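Local atomic coordinates of Exo-1,5-alpha-L-arabinofuranobiosidase (Gibberella zeae, PDB entry 5M1Z), a protein that probably hydrolyses alpha-L-arabinofuranosidic linkages, cutting arabinobiose units from the ends of 1,5-linked alpha-L-arabinan chains. Residues Y30-E35 and A322-L327; Q87-E92 and E156-T161; M212-K217 and P276-T281. One frame throughout, in Å; residues are numbered along the deposited sequence.

Contact 1 (Y30-E35 and A322-L327). With 6LW ((Z)-L-Arabinonhydroximo-1,4-lactone), chain B.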
loop_
_atom_site.group_PDB
_atom_site.type_symbol
_atom_site.label_atom_id
_atom_site.label_comp_id
_atom_site.label_asym_id
_atom_site.label_seq_id
_atom_site.Cartn_x
_atom_site.Cartn_y
_atom_site.Cartn_z
ATOM N N TYR A 30 2.531 7.758 4.629
ATOM C CA TYR A 30 1.751 6.743 3.858
ATOM C C TYR A 30 1.329 7.258 2.520
ATOM O O TYR A 30 0.146 7.412 2.235
ATOM C CB TYR A 30 0.522 6.256 4.685
ATOM C CG TYR A 30 0.029 4.853 4.445
ATOM C CD1 TYR A 30 -0.654 4.514 3.307
ATOM C CD2 TYR A 30 0.188 3.871 5.423
ATOM C CE1 TYR A 30 -1.155 3.235 3.119
ATOM C CE2 TYR A 30 -0.263 2.596 5.238
ATOM C CZ TYR A 30 -0.941 2.266 4.100
ATOM O OH TYR A 30 -1.407 0.986 3.952
ATOM N N ALA A 31 2.304 7.544 1.684
ATOM C CA ALA A 31 2.042 8.058 0.384
ATOM C C ALA A 31 1.654 6.939 -0.559
ATOM O O ALA A 31 2.160 5.838 -0.467
ATOM C CB ALA A 31 3.241 8.788 -0.171
ATOM N N ARG A 32 0.771 7.274 -1.485
ATOM C CA ARG A 32 0.245 6.339 -2.468
ATOM C C ARG A 32 -0.030 7.051 -3.801
ATOM O O ARG A 32 -0.684 8.094 -3.844
ATOM C CB ARG A 32 -1.021 5.672 -2.002
ATOM C CG ARG A 32 -0.873 4.655 -0.854
ATOM C CD ARG A 32 -0.230 3.408 -1.348
ATOM N NE ARG A 32 -0.148 2.354 -0.348
ATOM C CZ ARG A 32 0.866 2.159 0.481
ATOM N NH1 ARG A 32 1.875 3.022 0.521
ATOM N NH2 ARG A 32 0.856 1.109 1.280
ATOM N N PRO A 33 0.463 6.467 -4.896
ATOM C CA PRO A 33 0.260 7.070 -6.188
ATOM C C PRO A 33 -0.630 6.181 -7.027
ATOM O O PRO A 33 -0.839 5.023 -6.713
ATOM C CB PRO A 33 1.653 7.018 -6.765
ATOM C CG PRO A 33 2.137 5.666 -6.340
ATOM C CD PRO A 33 1.526 5.435 -4.970
ATOM N N LEU A 34 -1.097 6.724 -8.123
ATOM C CA LEU A 34 -1.930 6.009 -9.081
ATOM C C LEU A 34 -1.755 6.581 -10.476
ATOM O O LEU A 34 -1.812 7.784 -10.644
ATOM C CB LEU A 34 -3.408 6.146 -8.672
ATOM C CG LEU A 34 -4.465 5.584 -9.641
ATOM C CD1 LEU A 34 -4.339 4.081 -9.778
ATOM C CD2 LEU A 34 -5.891 5.850 -9.194
ATOM N N GLU A 35 -1.619 5.724 -11.475
ATOM C CA GLU A 35 -1.646 6.200 -12.867
ATOM C C GLU A 35 -2.979 5.866 -13.512
ATOM O O GLU A 35 -3.341 4.701 -13.584
ATOM C CB GLU A 35 -0.520 5.550 -13.668
ATOM C CG GLU A 35 -0.430 6.050 -15.127
ATOM C CD GLU A 35 0.610 5.291 -15.982
ATOM O OE1 GLU A 35 0.610 4.028 -16.000
ATOM O OE2 GLU A 35 1.414 5.987 -16.646
ATOM N N ALA A 322 11.364 5.456 3.650
ATOM C CA ALA A 322 10.120 5.894 4.206
ATOM C C ALA A 322 9.205 4.724 4.606
ATOM O O ALA A 322 9.209 3.648 3.984
ATOM C CB ALA A 322 9.395 6.780 3.223
ATOM N N TYR A 323 8.384 4.972 5.619
ATOM C CA TYR A 323 7.351 4.017 6.041
ATOM C C TYR A 323 6.413 3.786 4.867
ATOM O O TYR A 323 5.955 4.749 4.222
ATOM C CB TYR A 323 6.630 4.548 7.235
ATOM C CG TYR A 323 5.587 3.616 7.785
ATOM C CD1 TYR A 323 5.950 2.460 8.392
ATOM C CD2 TYR A 323 4.227 3.915 7.661
ATOM C CE1 TYR A 323 4.987 1.567 8.890
ATOM C CE2 TYR A 323 3.256 3.063 8.163
ATOM C CZ TYR A 323 3.661 1.891 8.801
ATOM O OH TYR A 323 2.754 1.058 9.323
ATOM N N THR A 324 6.222 2.518 4.523
ATOM C CA THR A 324 5.369 2.069 3.383
ATOM C C THR A 324 5.588 2.882 2.097
ATOM O O THR A 324 4.686 3.281 1.357
ATOM C CB THR A 324 3.888 1.933 3.808
ATOM O OG1 THR A 324 3.157 1.170 2.838
ATOM C CG2 THR A 324 3.199 3.259 4.004
ATOM N N ARG A 325 6.849 3.106 1.822
ATOM C CA ARG A 325 7.256 3.733 0.607
ATOM C C ARG A 325 6.670 2.939 -0.570
ATOM O O ARG A 325 6.690 1.710 -0.570
ATOM C CB ARG A 325 8.790 3.753 0.555
ATOM C CG ARG A 325 9.310 4.691 -0.515
ATOM C CD ARG A 325 10.844 4.745 -0.600
ATOM N NE ARG A 325 11.380 3.438 -0.993
ATOM C CZ ARG A 325 12.651 3.187 -1.297
ATOM N NH1 ARG A 325 13.544 4.159 -1.294
ATOM N NH2 ARG A 325 13.026 1.941 -1.565
ATOM N N SER A 326 6.087 3.617 -1.525
ATOM C CA SER A 326 5.297 2.955 -2.524
ATOM C C SER A 326 5.938 3.068 -3.899
ATOM O O SER A 326 6.906 3.828 -4.119
ATOM C CB SER A 326 3.886 3.557 -2.559
ATOM O OG SER A 326 3.967 4.959 -2.793
ATOM N N LEU A 327 5.352 2.330 -4.833
ATOM C CA LEU A 327 5.937 2.183 -6.180
ATOM C C LEU A 327 4.889 2.250 -7.218
ATOM O O LEU A 327 3.749 1.833 -6.977
ATOM C CB LEU A 327 6.641 0.822 -6.311
ATOM C CG LEU A 327 7.743 0.471 -5.305
ATOM C CD1 LEU A 327 8.221 -0.995 -5.430
ATOM C CD2 LEU A 327 8.912 1.442 -5.501
HETATM C C3 6LW B . -0.586 -2.548 11.788
HETATM C C2 6LW B . 0.496 -3.310 11.034
HETATM C C1 6LW B . 1.441 -2.180 10.669
HETATM O O3 6LW B . -0.953 -3.304 12.937
HETATM O O4 6LW B . 0.905 -0.885 10.991
HETATM O O1 6LW B . 3.766 -1.902 11.024
HETATM C C4 6LW B . 0.075 -1.199 12.108
HETATM N N1 6LW B . 2.694 -2.299 10.214
HETATM O O2 6LW B . -0.091 -4.055 9.975
HETATM C C5 6LW B . -0.811 0.018 12.264
HETATM O O5 6LW B . 0.056 1.095 12.692
HETATM O O HOH W 1 5.527 7.388 4.738
HETATM O O HOH W 2 4.829 6.143 1.926
#
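Y323 meets Y30 ring to ring but only loosely, CE2 lying 4.2 Å from Y30 CD2; beyond this contact its OH stands 3.2 Å from O4 of the bound arabinonhydroximolactone. The carbonyl O of Y323 is tied to the first segment by two waters, one bound to Y30 N and the other to A31 N. T324 meets two residues at once. Its methyl CG2 sits over one face of the Y30 ring, toward the rim, 3.7 Å from the centroid. Its OG1 lies anti to the backbone N (chi1 -164°), next to its own carbonyl, so R32 can take both oxygens end-on: NH1 reaches T324 O at 2.9 Å and NH2 reaches T324 OG1 at 2.8 Å, nearly straight at 162°. NH1 also bonds A31 O, and Y30 CE1 covers a guanidinium face, which fixes the group's rotation. Here innermost strand 28-35 of one blade of a six-bladed beta-propeller runs beside strand 326-329, and the loop before it, of the blade completed by N-terminal strand 11-17. The single S326 OG proton can go to A31 O, 3.1 Å away, or to M340 O; P33 CD packs on OG at 3.3 Å. L327 adds only its carbonyl O, near P33 CG.

Contact 2 (Q87-E92 and E156-T161). With 6LW ((Z)-L-Arabinonhydroximo-1,4-lactone), chain B; AHR (alpha-L-arabinofuranose), chain C.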
loop_
_atom_site.group_PDB
_atom_site.type_symbol
_atom_site.label_atom_id
_atom_site.label_comp_id
_atom_site.label_asym_id
_atom_site.label_seq_id
_atom_site.Cartn_x
_atom_site.Cartn_y
_atom_site.Cartn_z
ATOM N N GLN A 87 -4.102 5.113 6.184
ATOM C CA GLN A 87 -3.881 4.074 5.193
ATOM C C GLN A 87 -4.706 4.211 3.932
ATOM O O GLN A 87 -5.376 3.239 3.530
ATOM C CB GLN A 87 -4.098 2.723 5.878
ATOM C CG GLN A 87 -3.120 2.572 7.029
ATOM C CD GLN A 87 -3.693 2.019 8.301
ATOM O OE1 GLN A 87 -4.791 1.459 8.328
ATOM N NE2 GLN A 87 -2.960 2.235 9.394
ATOM N N PRO A 88 -4.641 5.400 3.284
ATOM C CA PRO A 88 -5.305 5.502 2.013
ATOM C C PRO A 88 -4.707 4.601 0.951
ATOM O O PRO A 88 -3.521 4.266 1.046
ATOM C CB PRO A 88 -5.095 6.967 1.621
ATOM C CG PRO A 88 -3.715 7.283 2.187
ATOM C CD PRO A 88 -3.839 6.604 3.558
ATOM N N GLN A 89 -5.500 4.257 -0.075
ATOM C CA GLN A 89 -5.034 3.429 -1.208
ATOM C C GLN A 89 -5.848 3.841 -2.430
ATOM O O GLN A 89 -7.094 3.848 -2.347
ATOM C CB GLN A 89 -5.269 1.960 -0.888
ATOM C CG GLN A 89 -4.804 1.001 -2.010
ATOM C CD GLN A 89 -3.286 1.073 -2.166
ATOM O OE1 GLN A 89 -2.547 1.082 -1.170
ATOM N NE2 GLN A 89 -2.815 1.277 -3.412
ATOM N N LEU A 90 -5.197 4.249 -3.516
ATOM C CA LEU A 90 -5.870 4.612 -4.719
ATOM C C LEU A 90 -5.890 3.466 -5.722
ATOM O O LEU A 90 -4.933 2.749 -5.827
ATOM C CB LEU A 90 -5.232 5.867 -5.394
ATOM C CG LEU A 90 -5.389 7.116 -4.521
ATOM C CD1 LEU A 90 -4.420 8.186 -5.009
ATOM C CD2 LEU A 90 -6.831 7.609 -4.579
ATOM N N TYR A 91 -6.963 3.343 -6.494
ATOM C CA TYR A 91 -7.072 2.227 -7.447
ATOM C C TYR A 91 -7.993 2.639 -8.606
ATOM O O TYR A 91 -8.968 3.286 -8.358
ATOM C CB TYR A 91 -7.704 1.039 -6.720
ATOM C CG TYR A 91 -7.834 -0.181 -7.578
ATOM C CD1 TYR A 91 -6.674 -0.882 -8.014
ATOM C CD2 TYR A 91 -9.070 -0.636 -7.994
ATOM C CE1 TYR A 91 -6.770 -2.013 -8.800
ATOM C CE2 TYR A 91 -9.174 -1.784 -8.800
ATOM C CZ TYR A 91 -8.037 -2.458 -9.178
ATOM O OH TYR A 91 -8.128 -3.538 -9.964
ATOM N N GLU A 92 -7.681 2.282 -9.836
ATOM C CA GLU A 92 -8.534 2.575 -10.968
ATOM C C GLU A 92 -9.167 1.256 -11.437
ATOM O O GLU A 92 -8.472 0.280 -11.654
ATOM C CB GLU A 92 -7.724 3.176 -12.102
ATOM C CG GLU A 92 -8.512 3.464 -13.360
ATOM C CD GLU A 92 -7.621 3.872 -14.542
ATOM O OE1 GLU A 92 -6.717 3.111 -14.944
ATOM O OE2 GLU A 92 -7.844 4.950 -15.066
ATOM N N GLU A 156 -5.126 -1.006 6.670
ATOM C CA GLU A 156 -4.251 -1.212 5.481
ATOM C C GLU A 156 -4.913 -1.906 4.311
ATOM O O GLU A 156 -4.444 -2.934 3.843
ATOM C CB GLU A 156 -2.941 -1.923 5.893
ATOM C CG GLU A 156 -2.129 -1.069 6.875
ATOM C CD GLU A 156 -1.425 -1.837 7.989
ATOM O OE1 GLU A 156 -1.517 -3.091 8.091
ATOM O OE2 GLU A 156 -0.746 -1.126 8.778
ATOM N N PRO A 157 -5.967 -1.286 3.765
ATOM C CA PRO A 157 -6.600 -1.870 2.572
ATOM C C PRO A 157 -5.726 -1.851 1.319
ATOM O O PRO A 157 -4.956 -0.866 1.067
ATOM C CB PRO A 157 -7.864 -1.007 2.378
ATOM C CG PRO A 157 -7.474 0.295 2.998
ATOM C CD PRO A 157 -6.620 -0.051 4.195
ATOM N N PHE A 158 -5.823 -2.937 0.552
ATOM C CA PHE A 158 -5.248 -2.990 -0.776
ATOM C C PHE A 158 -6.252 -3.641 -1.734
ATOM O O PHE A 158 -6.827 -4.656 -1.410
ATOM C CB PHE A 158 -3.901 -3.708 -0.746
ATOM C CG PHE A 158 -3.194 -3.704 -2.053
ATOM C CD1 PHE A 158 -3.420 -4.732 -2.973
ATOM C CD2 PHE A 158 -2.267 -2.730 -2.361
ATOM C CE1 PHE A 158 -2.798 -4.741 -4.193
ATOM C CE2 PHE A 158 -1.625 -2.741 -3.615
ATOM C CZ PHE A 158 -1.904 -3.742 -4.532
ATOM N N LEU A 159 -6.465 -3.005 -2.891
ATOM C CA LEU A 159 -7.510 -3.353 -3.857
ATOM C C LEU A 159 -6.888 -3.952 -5.104
ATOM O O LEU A 159 -5.867 -3.453 -5.621
ATOM C CB LEU A 159 -8.277 -2.114 -4.288
ATOM C CG LEU A 159 -9.211 -1.519 -3.258
ATOM C CD1 LEU A 159 -9.705 -0.127 -3.658
ATOM C CD2 LEU A 159 -10.388 -2.468 -3.083
ATOM N N MET A 160 -7.505 -5.026 -5.594
ATOM C CA MET A 160 -7.093 -5.605 -6.848
ATOM C C MET A 160 -8.264 -6.417 -7.469
ATOM O O MET A 160 -9.000 -7.071 -6.756
ATOM C CB MET A 160 -5.848 -6.490 -6.632
ATOM C CG MET A 160 -5.227 -7.087 -7.909
ATOM S SD MET A 160 -4.015 -8.401 -7.583
ATOM C CE MET A 160 -5.158 -9.711 -7.122
ATOM N N THR A 161 -8.389 -6.371 -8.784
ATOM C CA THR A 161 -9.427 -7.102 -9.499
ATOM C C THR A 161 -8.929 -8.530 -9.712
ATOM O O THR A 161 -7.732 -8.770 -9.893
ATOM C CB THR A 161 -9.734 -6.399 -10.801
ATOM O OG1 THR A 161 -10.379 -5.142 -10.497
ATOM C CG2 THR A 161 -10.649 -7.240 -11.708
HETATM C C3 6LW B . -0.586 -2.548 11.788
HETATM C C2 6LW B . 0.496 -3.310 11.034
HETATM C C1 6LW B . 1.441 -2.180 10.669
HETATM O O3 6LW B . -0.953 -3.304 12.937
HETATM O O4 6LW B . 0.905 -0.885 10.991
HETATM O O1 6LW B . 3.766 -1.902 11.024
HETATM C C4 6LW B . 0.075 -1.199 12.108
HETATM N N1 6LW B . 2.694 -2.299 10.214
HETATM O O2 6LW B . -0.091 -4.055 9.975
HETATM C C5 6LW B . -0.811 0.018 12.264
HETATM O O5 6LW B . 0.056 1.095 12.692
HETATM O O5 AHR C . -0.833 4.390 9.230
HETATM C C5 AHR C . -0.475 4.989 10.490
HETATM C C4 AHR C . 0.109 3.964 11.465
HETATM O O4 AHR C . -0.753 2.833 11.548
HETATM C C3 AHR C . 0.208 4.473 12.926
HETATM O O3 AHR C . 1.353 5.326 13.140
HETATM C C2 AHR C . 0.154 3.179 13.748
HETATM O O2 AHR C . -0.424 3.303 15.054
HETATM C C1 AHR C . -0.741 2.284 12.886
HETATM O O HOH W 3 -3.791 1.035 2.675
HETATM O O HOH W 4 0.234 1.564 8.710
HETATM O O HOH W 5 -1.546 -0.569 0.761
#
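Q87 and E156 cross obliquely at the sugar end of the two strands, amide and carboxylate planes turned 56° apart, with Q87 CD 3.7 Å from E156 CG. The Q87 amide is used at both ends. OE1 accepts the backbone N-H of E156 at 3.0 Å, from well above the carbonyl plane rather than along a lone pair, and NE2 gives a hydrogen bond to O5 of the bound arabinofuranose, also at 3.0 Å. The bond to E156 thus probably steadies an amide that holds a sugar. E156 turns its carboxylate to the bound arabinonhydroximolactone, whose O2 donates to E156 OE1 at 2.6 Å; S171 OG binds the same oxygen. A water bridges E156 OE2 to the arabinofuranose.

Deeper in, the Q89 amide is inclined to the F158 ring, with CD 3.9 Å from F158 CD2. Its OE1 is engaged by R32 NE and by a water. Another water joins Q87 O to P157 O, taking the place of a direct backbone bond.

At the far end the Y91 ring, extended anti to its backbone N (chi1 -178°), reaches across L159. The CB of L159 packs over one ring face, 4.2 Å from the centroid, and L159 CD1 touches Y91 CB. The phenol then meets T161 at the ring edge, in plane, where Y91 OH and T161 OG1 share a 2.8 Å hydrogen bond.

The two strands run parallel, 7° apart, yet their backbones make no direct hydrogen bond to each other: side chains and water fill the gap, as expected where innermost strands of successive propeller blades line the central axis, here with the sugar-binding site at their N-terminal ends.

Contact 3 (M212-K217 and P276-T281). With 6LW ((Z)-L-Arabinonhydroximo-1,4-lactone), chain B.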
loop_
_atom_site.group_PDB
_atom_site.type_symbol
_atom_site.label_atom_id
_atom_site.label_comp_id
_atom_site.label_asym_id
_atom_site.label_seq_id
_atom_site.Cartn_x
_atom_site.Cartn_y
_atom_site.Cartn_z
ATOM N N MET A 212 0.223 -5.513 6.383
ATOM C CA MET A 212 0.571 -4.601 5.273
ATOM C C MET A 212 0.635 -5.324 3.924
ATOM O O MET A 212 1.660 -5.342 3.252
ATOM C CB MET A 212 1.860 -3.809 5.602
ATOM C CG MET A 212 1.815 -3.324 7.064
ATOM S SD MET A 212 2.887 -1.987 7.472
ATOM C CE MET A 212 2.168 -0.606 6.552
ATOM N N PRO A 213 -0.496 -5.880 3.516
ATOM C CA PRO A 213 -0.506 -6.670 2.280
ATOM C C PRO A 213 -0.503 -5.852 1.001
ATOM O O PRO A 213 -1.252 -4.871 0.896
ATOM C CB PRO A 213 -1.805 -7.466 2.390
ATOM C CG PRO A 213 -2.710 -6.566 3.200
ATOM C CD PRO A 213 -1.817 -5.808 4.150
ATOM N N THR A 214 0.337 -6.262 0.062
ATOM C CA THR A 214 0.260 -5.791 -1.298
ATOM C C THR A 214 0.407 -6.947 -2.237
ATOM O O THR A 214 0.936 -7.984 -1.892
ATOM C CB THR A 214 1.240 -4.624 -1.649
ATOM O OG1 THR A 214 2.597 -5.059 -1.614
ATOM C CG2 THR A 214 1.078 -3.428 -0.724
ATOM N N VAL A 215 -0.095 -6.772 -3.450
ATOM C CA VAL A 215 -0.219 -7.878 -4.396
ATOM C C VAL A 215 0.110 -7.405 -5.804
ATOM O O VAL A 215 -0.273 -6.294 -6.238
ATOM C CB VAL A 215 -1.641 -8.541 -4.413
ATOM C CG1 VAL A 215 -1.609 -9.850 -5.218
ATOM C CG2 VAL A 215 -2.156 -8.864 -3.014
ATOM N N ALA A 216 0.770 -8.259 -6.568
ATOM C CA ALA A 216 0.997 -7.946 -7.942
ATOM C C ALA A 216 0.781 -9.202 -8.854
ATOM O O ALA A 216 1.001 -10.351 -8.451
ATOM C CB ALA A 216 2.396 -7.403 -8.101
ATOM N N LYS A 217 0.384 -8.953 -10.079
ATOM C CA LYS A 217 0.183 -10.020 -11.036
ATOM C C LYS A 217 1.438 -10.266 -11.881
ATOM O O LYS A 217 1.996 -9.354 -12.460
ATOM C CB LYS A 217 -0.987 -9.685 -11.933
ATOM C CG LYS A 217 -1.425 -10.873 -12.795
ATOM C CD LYS A 217 -2.627 -10.438 -13.607
ATOM C CE LYS A 217 -2.791 -11.260 -14.868
ATOM N NZ LYS A 217 -3.867 -12.240 -14.642
ATOM N N PRO A 276 6.244 -3.274 3.332
ATOM C CA PRO A 276 6.642 -3.479 1.959
ATOM C C PRO A 276 5.581 -3.100 0.949
ATOM O O PRO A 276 4.418 -2.965 1.282
ATOM C CB PRO A 276 6.942 -4.962 1.929
ATOM C CG PRO A 276 5.959 -5.530 2.898
ATOM C CD PRO A 276 5.870 -4.538 3.987
ATOM N N TYR A 277 6.014 -2.905 -0.280
ATOM C CA TYR A 277 5.170 -2.553 -1.378
ATOM C C TYR A 277 5.767 -3.275 -2.608
ATOM O O TYR A 277 6.993 -3.300 -2.775
ATOM C CB TYR A 277 5.129 -1.031 -1.612
ATOM C CG TYR A 277 3.912 -0.626 -2.381
ATOM C CD1 TYR A 277 3.864 -0.777 -3.756
ATOM C CD2 TYR A 277 2.767 -0.149 -1.723
ATOM C CE1 TYR A 277 2.722 -0.476 -4.468
ATOM C CE2 TYR A 277 1.626 0.192 -2.428
ATOM C CZ TYR A 277 1.615 0.017 -3.795
ATOM O OH TYR A 277 0.480 0.252 -4.538
ATOM N N VAL A 278 4.917 -3.953 -3.363
ATOM C CA VAL A 278 5.340 -4.695 -4.564
ATOM C C VAL A 278 4.613 -4.222 -5.805
ATOM O O VAL A 278 3.418 -3.901 -5.749
ATOM C CB VAL A 278 5.108 -6.196 -4.442
ATOM C CG1 VAL A 278 3.609 -6.567 -4.361
ATOM C CG2 VAL A 278 5.727 -6.929 -5.606
ATOM N N VAL A 279 5.332 -4.159 -6.909
ATOM C CA VAL A 279 4.757 -4.031 -8.231
ATOM C C VAL A 279 5.456 -5.014 -9.146
ATOM O O VAL A 279 6.503 -5.573 -8.786
ATOM C CB VAL A 279 4.864 -2.627 -8.835
ATOM C CG1 VAL A 279 4.070 -1.621 -8.055
ATOM C CG2 VAL A 279 6.308 -2.168 -8.968
ATOM N N TRP A 280 4.877 -5.190 -10.315
ATOM C CA TRP A 280 5.493 -5.954 -11.388
ATOM C C TRP A 280 5.513 -5.081 -12.624
ATOM O O TRP A 280 4.551 -4.437 -12.897
ATOM C CB TRP A 280 4.738 -7.259 -11.696
ATOM C CG TRP A 280 5.324 -7.973 -12.859
ATOM C CD1 TRP A 280 6.420 -8.784 -12.841
ATOM C CD2 TRP A 280 4.893 -7.919 -14.220
ATOM N NE1 TRP A 280 6.691 -9.271 -14.098
ATOM C CE2 TRP A 280 5.786 -8.740 -14.974
ATOM C CE3 TRP A 280 3.845 -7.261 -14.890
ATOM C CZ2 TRP A 280 5.655 -8.939 -16.351
ATOM C CZ3 TRP A 280 3.714 -7.458 -16.276
ATOM C CH2 TRP A 280 4.633 -8.328 -16.987
ATOM N N THR A 281 6.609 -5.082 -13.373
ATOM C CA THR A 281 6.648 -4.409 -14.671
ATOM C C THR A 281 7.092 -5.427 -15.750
ATOM O O THR A 281 7.877 -6.312 -15.454
ATOM C CB THR A 281 7.616 -3.205 -14.665
ATOM O OG1 THR A 281 7.815 -2.691 -16.011
ATOM C CG2 THR A 281 8.960 -3.545 -14.096
HETATM C C3 6LW B . -0.586 -2.548 11.788
HETATM C C2 6LW B . 0.496 -3.310 11.034
HETATM C C1 6LW B . 1.441 -2.180 10.669
HETATM O O3 6LW B . -0.953 -3.304 12.937
HETATM O O4 6LW B . 0.905 -0.885 10.991
HETATM O O1 6LW B . 3.766 -1.902 11.024
HETATM C C4 6LW B . 0.075 -1.199 12.108
HETATM N N1 6LW B . 2.694 -2.299 10.214
HETATM O O2 6LW B . -0.091 -4.055 9.975
HETATM C C5 6LW B . -0.811 0.018 12.264
HETATM O O5 6LW B . 0.056 1.095 12.692
HETATM O O HOH W 6 3.297 -5.422 0.959
HETATM O O HOH W 7 1.234 -3.859 -7.073
#
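Two successive blades of the beta-propeller meet here through their innermost strands, 212-217 and 277-281, which run parallel at 6° with axes 5.9 Å apart. M212 CB packs loosely on P276 CD at 4.4 Å. T214 is the polar centre: its OG1, held between the backbone N and the carbonyl carbon (chi1 67°), accepts the N-H of V278 at 3.1 Å. Its CG2 branch turns instead to the Y277 ring, 3.8 Å from CD2 and off-centre. V278 and T214 point past one another, so that V278 CG1 lies 3.3 Å from T214 OG1 and also meets A216 CB. Farther along, A216 CB touches W280 CB, and K217 O rests 3.5 Å from W280 CB; the indole NE1 is bonded elsewhere, to N287 O. Two waters complete the seam. One joins M212 O, T214 OG1 and P276 O; the other links V215 O to V278 O, 2.6 Å from the latter. Since both strands already bond to neighbours within their own blades, the facing carbonyls, M212 O with P276 O and V215 O with V278 O, are joined by water instead of direct strand pairing.

In the fold
All three contacts are blade-to-blade seams around the propeller axis. Contacts 2 and 3 lie in series along the chain, both nested within the loop that contact 1 closes. Contact 1 is wholly buried and rests on an arginine; contact 2 runs from the sugar site to a partly exposed tyrosine-threonine end; contact 3 relies on one threonine bond, waters and aliphatic packing, and reaches the surface at K217. They lock into each other: the R32 and Q89 side chains join contacts 1 and 2, Y277 packs beside R32, and F158 CB touches P213 O. At the ligand end, Y30, Q87, E156 and Y323 lie against the bound sugars, so contacts 1 and 2 share one pocket.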